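Local coordinates for protein AA9 family lytic polysaccharide monooxygenase D (Myceliophthora thermophila, PDB 5UFV) that cleaves the glycosidic bonds of cellulose by copper-dependent oxidation, using O2 or H2O2 as cosubstrate and giving C1-oxidised products, at residues P44-N49 against R154-A159; T114-F117 against T122-G125; P166-E171 against G195-S200. All blocks are in the same frame, centred on the assembly; numbering follows the deposited sequence.

Contact 1 of 3, residues P44-N49 against R154-A159; sequences PKLRCN and RHELIA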
loop_
_atom_site.group_PDB
_atom_site.type_symbol
_atom_site.label_atom_id
_atom_site.label_comp_id
_atom_site.label_asym_id
_atom_site.label_seq_id
_atom_site.Cartn_x
_atom_site.Cartn_y
_atom_site.Cartn_z
ATOM N N PRO A 44 11.297 -5.894 9.011
ATOM C CA PRO A 44 10.374 -6.899 8.440
ATOM C C PRO A 44 8.884 -6.563 8.611
ATOM O O PRO A 44 8.041 -7.022 7.823
ATOM C CB PRO A 44 10.705 -8.182 9.217
ATOM C CG PRO A 44 12.037 -7.957 9.827
ATOM C CD PRO A 44 12.242 -6.480 9.979
ATOM N N LYS A 45 8.585 -5.777 9.644
ATOM C CA LYS A 45 7.253 -5.280 9.880
ATOM C C LYS A 45 6.781 -4.455 8.708
ATOM O O LYS A 45 5.578 -4.334 8.503
ATOM C CB LYS A 45 7.196 -4.414 11.122
ATOM C CG LYS A 45 7.661 -5.078 12.403
ATOM C CD LYS A 45 6.537 -5.722 13.168
ATOM C CE LYS A 45 7.129 -6.595 14.276
ATOM N NZ LYS A 45 6.088 -7.222 15.152
ATOM N N LEU A 46 7.700 -3.903 7.921
ATOM C CA LEU A 46 7.307 -3.189 6.697
ATOM C C LEU A 46 6.402 -3.985 5.735
ATOM O O LEU A 46 5.549 -3.407 5.096
ATOM C CB LEU A 46 8.534 -2.706 5.943
ATOM C CG LEU A 46 8.255 -1.806 4.746
ATOM C CD1 LEU A 46 7.511 -0.542 5.170
ATOM C CD2 LEU A 46 9.553 -1.459 4.059
ATOM N N ARG A 47 6.556 -5.300 5.669
ATOM C CA ARG A 47 5.805 -6.095 4.725
ATOM C C ARG A 47 4.304 -6.059 4.967
ATOM O O ARG A 47 3.539 -5.600 4.125
ATOM C CB ARG A 47 6.300 -7.551 4.734
ATOM C CG ARG A 47 5.760 -8.391 3.585
ATOM C CD ARG A 47 6.319 -9.797 3.588
ATOM N NE ARG A 47 7.747 -9.709 3.389
ATOM C CZ ARG A 47 8.603 -10.691 3.564
ATOM N NH1 ARG A 47 8.197 -11.904 3.937
ATOM N NH2 ARG A 47 9.873 -10.432 3.385
ATOM N N CYS A 48 3.879 -6.569 6.105
ATOM C CA CYS A 48 2.462 -6.661 6.420
ATOM C C CYS A 48 2.231 -6.288 7.870
ATOM O O CYS A 48 1.320 -6.811 8.517
ATOM C CB CYS A 48 1.970 -8.089 6.164
ATOM S SG CYS A 48 1.954 -8.615 4.419
ATOM N N ASN A 49 3.050 -5.366 8.378
ATOM C CA ASN A 49 2.921 -4.876 9.744
ATOM C C ASN A 49 2.930 -6.033 10.725
ATOM O O ASN A 49 2.203 -6.009 11.717
ATOM C CB ASN A 49 1.634 -4.049 9.892
ATOM C CG ASN A 49 1.776 -2.856 10.816
ATOM O OD1 ASN A 49 2.628 -2.799 11.678
ATOM N ND2 ASN A 49 0.904 -1.913 10.646
ATOM N N ARG A 154 -1.370 -5.256 -0.881
ATOM C CA ARG A 154 -0.748 -4.511 0.233
ATOM C C ARG A 154 -0.926 -3.013 0.038
ATOM O O ARG A 154 -0.529 -2.466 -1.008
ATOM C CB ARG A 154 0.748 -4.860 0.312
ATOM C CG ARG A 154 1.598 -3.998 1.225
ATOM C CD ARG A 154 3.013 -4.544 1.223
ATOM N NE ARG A 154 3.880 -3.755 2.084
ATOM C CZ ARG A 154 4.353 -2.542 1.769
ATOM N NH1 ARG A 154 4.079 -1.985 0.570
ATOM N NH2 ARG A 154 5.109 -1.887 2.659
ATOM N N HIS A 155 -1.517 -2.348 1.031
ATOM C CA HIS A 155 -1.682 -0.901 0.976
ATOM C C HIS A 155 -0.671 -0.301 1.874
ATOM O O HIS A 155 -0.469 -0.798 2.963
ATOM C CB HIS A 155 -3.080 -0.468 1.410
ATOM C CG HIS A 155 -4.137 -0.857 0.434
ATOM N ND1 HIS A 155 -4.622 -2.145 0.339
ATOM C CD2 HIS A 155 -4.741 -0.156 -0.551
ATOM C CE1 HIS A 155 -5.505 -2.211 -0.639
ATOM N NE2 HIS A 155 -5.592 -1.021 -1.197
ATOM N N GLU A 156 -0.041 0.773 1.417
ATOM C CA GLU A 156 1.037 1.378 2.139
ATOM C C GLU A 156 0.933 2.856 1.936
ATOM O O GLU A 156 0.849 3.332 0.791
ATOM C CB GLU A 156 2.380 0.865 1.617
ATOM C CG GLU A 156 3.633 1.524 2.195
ATOM C CD GLU A 156 4.938 1.017 1.540
ATOM O OE1 GLU A 156 4.920 0.611 0.343
ATOM O OE2 GLU A 156 6.002 1.001 2.222
ATOM N N LEU A 157 0.917 3.569 3.067
ATOM C CA LEU A 157 0.997 5.008 3.115
ATOM C C LEU A 157 2.291 5.321 3.788
ATOM O O LEU A 157 2.603 4.718 4.814
ATOM C CB LEU A 157 -0.112 5.601 3.975
ATOM C CG LEU A 157 -1.545 5.272 3.574
ATOM C CD1 LEU A 157 -2.499 6.089 4.428
ATOM C CD2 LEU A 157 -1.796 5.508 2.094
ATOM N N ILE A 158 3.042 6.260 3.212
ATOM C CA ILE A 158 4.310 6.701 3.770
ATOM C C ILE A 158 4.165 8.176 4.111
ATOM O O ILE A 158 4.126 9.020 3.213
ATOM C CB ILE A 158 5.438 6.529 2.778
ATOM C CG1 ILE A 158 5.472 5.107 2.243
ATOM C CG2 ILE A 158 6.757 6.847 3.441
ATOM C CD1 ILE A 158 6.568 4.911 1.201
ATOM N N ALA A 159 4.054 8.481 5.400
ATOM C CA ALA A 159 3.944 9.859 5.823
ATOM C C ALA A 159 5.344 10.485 5.866
ATOM O O ALA A 159 6.315 9.868 6.319
ATOM C CB ALA A 159 3.259 9.968 7.181
#
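A buried arginine joins the short helix 45-48 to strand 149-159 of the AA9 β-sandwich: R154 donates to the backbone carbonyls of both L46 and R47. The R154 chain, with CG trans to its backbone N (chi1 169°) and extended as far as NE, reaches straight across to the helix. R154 NH2 bonds L46 O at 2.9 Å with an N-H...O angle of 169°, and R154 NE bonds R47 O at 2.8 Å, more bent; a weak bond runs from R154 NE to L46 O. Both oxygens lie near the guanidinium plane, at its edge. R154 NH1 and NH2 grip E156 end-on, one nitrogen to each oxygen. R154 NH1 forms a salt bridge with E156 OE1 at 2.7 Å, and both nitrogens approach from above the carboxylate plane. L46 CD1 packs 3.7 Å from E156 OE2. A leucine in place of R154 would probably leave the two helix carbonyls without these donors and the buried carboxylate of E156 without its cation. E156 is held by W83 of strand 80-86 and by Y196, while the C48-C172 disulfide ties the helix to strand 167-177, the other sheet neighbour of strand 149-159.

Contact 2 of 3, residues T114-F117 against T122-G125; sequences TTVF and TPSG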
loop_
_atom_site.group_PDB
_atom_site.type_symbol
_atom_site.label_atom_id
_atom_site.label_comp_id
_atom_site.label_asym_id
_atom_site.label_seq_id
_atom_site.Cartn_x
_atom_site.Cartn_y
_atom_site.Cartn_z
ATOM N N THR A 114 5.601 26.358 -5.936
ATOM C CA THR A 114 5.893 27.775 -5.717
ATOM C C THR A 114 4.836 28.467 -4.855
ATOM O O THR A 114 5.131 29.492 -4.252
ATOM C CB THR A 114 6.020 28.519 -7.052
ATOM O OG1 THR A 114 4.859 28.265 -7.848
ATOM C CG2 THR A 114 7.239 28.043 -7.831
ATOM N N THR A 115 3.601 27.955 -4.853
ATOM C CA THR A 115 2.582 28.273 -3.822
ATOM C C THR A 115 2.243 27.055 -2.921
ATOM O O THR A 115 1.869 27.210 -1.769
ATOM C CB THR A 115 1.272 28.821 -4.450
ATOM O OG1 THR A 115 0.626 27.814 -5.255
ATOM C CG2 THR A 115 1.553 30.055 -5.296
ATOM N N VAL A 116 2.355 25.855 -3.473
ATOM C CA VAL A 116 2.160 24.609 -2.751
ATOM C C VAL A 116 3.474 23.816 -2.825
ATOM O O VAL A 116 3.848 23.304 -3.887
ATOM C CB VAL A 116 1.005 23.780 -3.379
ATOM C CG1 VAL A 116 0.850 22.415 -2.701
ATOM C CG2 VAL A 116 -0.310 24.542 -3.322
ATOM N N PHE A 117 4.172 23.721 -1.701
ATOM C CA PHE A 117 5.398 22.952 -1.634
ATOM C C PHE A 117 5.154 21.543 -1.099
ATOM O O PHE A 117 4.045 21.203 -0.661
ATOM C CB PHE A 117 6.403 23.657 -0.729
ATOM C CG PHE A 117 6.619 25.094 -1.078
ATOM C CD1 PHE A 117 7.569 25.457 -2.022
ATOM C CD2 PHE A 117 5.864 26.093 -0.460
ATOM C CE1 PHE A 117 7.765 26.793 -2.339
ATOM C CE2 PHE A 117 6.060 27.438 -0.778
ATOM C CZ PHE A 117 7.015 27.785 -1.715
ATOM N N THR A 122 -2.026 22.868 4.146
ATOM C CA THR A 122 -3.236 23.166 3.355
ATOM C C THR A 122 -2.961 24.306 2.386
ATOM O O THR A 122 -2.346 25.300 2.769
ATOM C CB THR A 122 -4.466 23.575 4.197
ATOM O OG1 THR A 122 -4.191 24.816 4.841
ATOM C CG2 THR A 122 -4.810 22.530 5.257
ATOM N N PRO A 123 -3.384 24.165 1.127
ATOM C CA PRO A 123 -3.931 22.920 0.574
ATOM C C PRO A 123 -2.818 21.948 0.092
ATOM O O PRO A 123 -2.121 22.226 -0.895
ATOM C CB PRO A 123 -4.734 23.425 -0.620
ATOM C CG PRO A 123 -3.949 24.618 -1.113
ATOM C CD PRO A 123 -3.200 25.180 0.073
ATOM N N SER A 124 -2.667 20.818 0.770
ATOM C CA SER A 124 -1.625 19.845 0.421
ATOM C C SER A 124 -1.591 19.468 -1.071
ATOM O O SER A 124 -2.612 19.226 -1.690
ATOM C CB SER A 124 -1.785 18.562 1.257
ATOM O OG SER A 124 -0.975 17.528 0.718
ATOM N N GLY A 125 -0.406 19.373 -1.634
ATOM C CA GLY A 125 -0.279 18.890 -3.007
ATOM C C GLY A 125 -0.174 17.380 -3.161
ATOM O O GLY A 125 0.183 16.893 -4.240
HETATM O O HOH W 1 1.849 19.675 0.227
#
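V116 packs against P123 and G125 where the long loop between strands 101-107 and 136-141 turns back on itself, outside the strands of the AA9 β-sandwich and on the side of the fold near the copper-binding H75. The side chain of V116 carries the direct packing. Its CB is directed at the 122-125 segment but stays 4.3 Å from P123 O, and the two methyls make the close approaches. CG1, trans to the backbone N of V116 (chi1 176°), reaches the returning chain and sits 3.5 Å from P123 O and also 3.5 Å from G125 N, a methyl set against backbone polar atoms. CG2, trans to the carbonyl carbon instead, lies 3.8 Å from P123 O and meets P123 CG at 4.3 Å, an apolar contact on a ring that follows a cis peptide bond. Where CG1 abuts the chain, the residue opposite is glycine; a CB at G125 would come tightly against that methyl.

Partners outside the two segments meet each arm of the loop. The carboxylate of D112 accepts from T114 N and V116 N through OD1, and F117 stacks on H211. On the returning arm, S124 OG bonds S76 O and W126 N, which joins this part of the loop to the region beside H75. Between the arms a single water completes the contact: it donates to F117 O at 2.8 Å and accepts from G125 N at 2.9 Å.

Contact 3 of 3, residues P166-E171 against G195-S200; sequences PQFYPE and GYCQQS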
loop_
_atom_site.group_PDB
_atom_site.type_symbol
_atom_site.label_atom_id
_atom_site.label_comp_id
_atom_site.label_asym_id
_atom_site.label_seq_id
_atom_site.Cartn_x
_atom_site.Cartn_y
_atom_site.Cartn_z
ATOM N N PRO A 166 10.837 9.215 7.848
ATOM C CA PRO A 166 9.724 8.541 7.188
ATOM C C PRO A 166 8.973 7.584 8.125
ATOM O O PRO A 166 9.555 7.049 9.051
ATOM C CB PRO A 166 10.410 7.739 6.092
ATOM C CG PRO A 166 11.748 7.416 6.692
ATOM C CD PRO A 166 12.132 8.680 7.394
ATOM N N GLN A 167 7.688 7.404 7.849
ATOM C CA GLN A 167 6.787 6.640 8.671
ATOM C C GLN A 167 5.936 5.839 7.719
ATOM O O GLN A 167 5.133 6.412 7.021
ATOM C CB GLN A 167 5.861 7.556 9.430
ATOM C CG GLN A 167 6.491 8.386 10.524
ATOM C CD GLN A 167 5.440 9.185 11.278
ATOM O OE1 GLN A 167 4.272 9.177 10.917
ATOM N NE2 GLN A 167 5.844 9.873 12.318
ATOM N N PHE A 168 6.109 4.522 7.723
ATOM C CA PHE A 168 5.384 3.605 6.872
ATOM C C PHE A 168 4.214 2.971 7.616
ATOM O O PHE A 168 4.349 2.595 8.763
ATOM C CB PHE A 168 6.306 2.494 6.439
ATOM C CG PHE A 168 7.557 2.958 5.722
ATOM C CD1 PHE A 168 8.691 3.328 6.426
ATOM C CD2 PHE A 168 7.625 2.927 4.329
ATOM C CE1 PHE A 168 9.845 3.706 5.757
ATOM C CE2 PHE A 168 8.785 3.305 3.657
ATOM C CZ PHE A 168 9.894 3.698 4.371
ATOM N N TYR A 169 3.071 2.854 6.949
ATOM C CA TYR A 169 1.865 2.279 7.534
ATOM C C TYR A 169 1.296 1.301 6.519
ATOM O O TYR A 169 0.624 1.741 5.589
ATOM C CB TYR A 169 0.824 3.372 7.804
ATOM C CG TYR A 169 1.286 4.476 8.728
ATOM C CD1 TYR A 169 2.051 5.539 8.262
ATOM C CD2 TYR A 169 0.925 4.460 10.057
ATOM C CE1 TYR A 169 2.438 6.553 9.113
ATOM C CE2 TYR A 169 1.317 5.458 10.924
ATOM C CZ TYR A 169 2.064 6.497 10.449
ATOM O OH TYR A 169 2.426 7.461 11.356
ATOM N N PRO A 170 1.586 -0.016 6.674
ATOM C CA PRO A 170 1.159 -1.023 5.706
ATOM C C PRO A 170 0.217 -2.071 6.271
ATOM O O PRO A 170 0.256 -2.353 7.463
ATOM C CB PRO A 170 2.476 -1.709 5.369
ATOM C CG PRO A 170 3.180 -1.737 6.703
ATOM C CD PRO A 170 2.720 -0.521 7.475
ATOM N N GLU A 171 -0.606 -2.663 5.404
ATOM C CA GLU A 171 -1.454 -3.803 5.759
ATOM C C GLU A 171 -1.630 -4.680 4.521
ATOM O O GLU A 171 -1.578 -4.156 3.406
ATOM C CB GLU A 171 -2.824 -3.336 6.249
ATOM C CG GLU A 171 -2.913 -2.952 7.722
ATOM C CD GLU A 171 -2.566 -1.499 8.004
ATOM O OE1 GLU A 171 -2.843 -0.617 7.174
ATOM O OE2 GLU A 171 -2.019 -1.230 9.089
ATOM N N GLY A 195 13.043 -4.044 1.111
ATOM C CA GLY A 195 13.996 -4.182 0.013
ATOM C C GLY A 195 13.835 -3.193 -1.129
ATOM O O GLY A 195 14.822 -2.775 -1.738
ATOM N N TYR A 196 12.601 -2.818 -1.439
ATOM C CA TYR A 196 12.355 -1.948 -2.588
ATOM C C TYR A 196 12.922 -0.526 -2.459
ATOM O O TYR A 196 13.008 0.216 -3.453
ATOM C CB TYR A 196 10.851 -1.890 -2.894
ATOM C CG TYR A 196 10.020 -1.033 -1.963
ATOM C CD1 TYR A 196 9.806 0.310 -2.237
ATOM C CD2 TYR A 196 9.423 -1.575 -0.830
ATOM C CE1 TYR A 196 9.040 1.092 -1.406
ATOM C CE2 TYR A 196 8.646 -0.798 0.015
ATOM C CZ TYR A 196 8.455 0.544 -0.280
ATOM O OH TYR A 196 7.684 1.349 0.550
ATOM N N CYS A 197 13.254 -0.133 -1.235
ATOM C CA CYS A 197 13.865 1.162 -0.998
ATOM C C CYS A 197 14.866 1.003 0.111
ATOM O O CYS A 197 14.745 0.062 0.874
ATOM C CB CYS A 197 12.815 2.206 -0.611
ATOM S SG CYS A 197 11.894 1.883 0.919
ATOM N N GLN A 198 15.854 1.901 0.175
ATOM C CA GLN A 198 16.791 1.990 1.306
ATOM C C GLN A 198 16.451 3.192 2.159
ATOM O O GLN A 198 15.944 4.180 1.663
ATOM C CB GLN A 198 18.250 2.137 0.838
ATOM C CG GLN A 198 18.694 1.112 -0.189
ATOM C CD GLN A 198 18.656 -0.285 0.382
ATOM O OE1 GLN A 198 19.371 -0.588 1.337
ATOM N NE2 GLN A 198 17.816 -1.140 -0.193
ATOM N N GLN A 199 16.783 3.108 3.438
ATOM C CA GLN A 199 16.485 4.171 4.378
ATOM C C GLN A 199 17.006 5.529 3.905
ATOM O O GLN A 199 16.339 6.540 4.103
ATOM C CB GLN A 199 17.079 3.844 5.756
ATOM C CG GLN A 199 16.594 4.735 6.898
ATOM C CD GLN A 199 15.119 4.552 7.208
ATOM O OE1 GLN A 199 14.490 3.599 6.764
ATOM N NE2 GLN A 199 14.559 5.473 7.968
ATOM N N SER A 200 18.187 5.542 3.294
ATOM C CA SER A 200 18.868 6.777 2.936
ATOM C C SER A 200 18.562 7.273 1.505
ATOM O O SER A 200 19.130 8.268 1.070
ATOM C CB SER A 200 20.368 6.593 3.109
ATOM O OG SER A 200 20.883 5.758 2.088
#
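Behind the copper site of this AA9 enzyme, F168 of strand 167-177 and P166 just ahead of it in the chain pack against Y196, C197 and Q199 of the loop that follows strand 190-191. The F168 and Y196 side chains run past each other in opposite directions, with F168 CE2 3.8 Å from Y196 OH. That hydroxyl also has E156 of strand 149-159 as its polar partner. C197 makes a sulfur-aromatic contact: SG stands 5.4 Å from the centroid of the F168 ring, approaching obliquely at 65° from the ring normal. The same SG lies 3.7 Å above one face of the Y196 ring, offset toward its rim, and so bridges the two aromatics. Farther along, a bend at chi2 (67°) brings the Q199 amide over to P166, where Q199 NE2 approaches P166 CG at 3.6 Å. The amide is held by backbone shortly before helix 45-48, with OE1 accepting from A41 N and NE2 bonding weakly to L39 O. Strand alternation sends the neighbours of F168 the other way: Y169 is a copper ligand and Q167 probably contributes to O2 binding. Y169 OH donates to Q167 OE1 at 2.6 Å, from 49° above the amide carbonyl plane.

Contacts 1 and 3 form one buried cluster, their centres about 7 Å apart, because strands 149-159 and 167-177 are antiparallel neighbours in the six-stranded sheet. A probable hydrogen bond between E156 and Y196 links them, and A159 N to Q167 O is a probable backbone bond. Contact 2 is peripheral: its centre lies about 26 Å from that of contact 1 and 24 Å from that of contact 3, and it touches neither. Along the chain, both segments of contact 2 fall between 44-49 and 154-159, and contact 3 follows. Contacts 1 and 3 thus lie on the strand that bears copper ligand Y169 and on its sheet neighbour, whereas contact 2 belongs to a loop outside the strands, near H75.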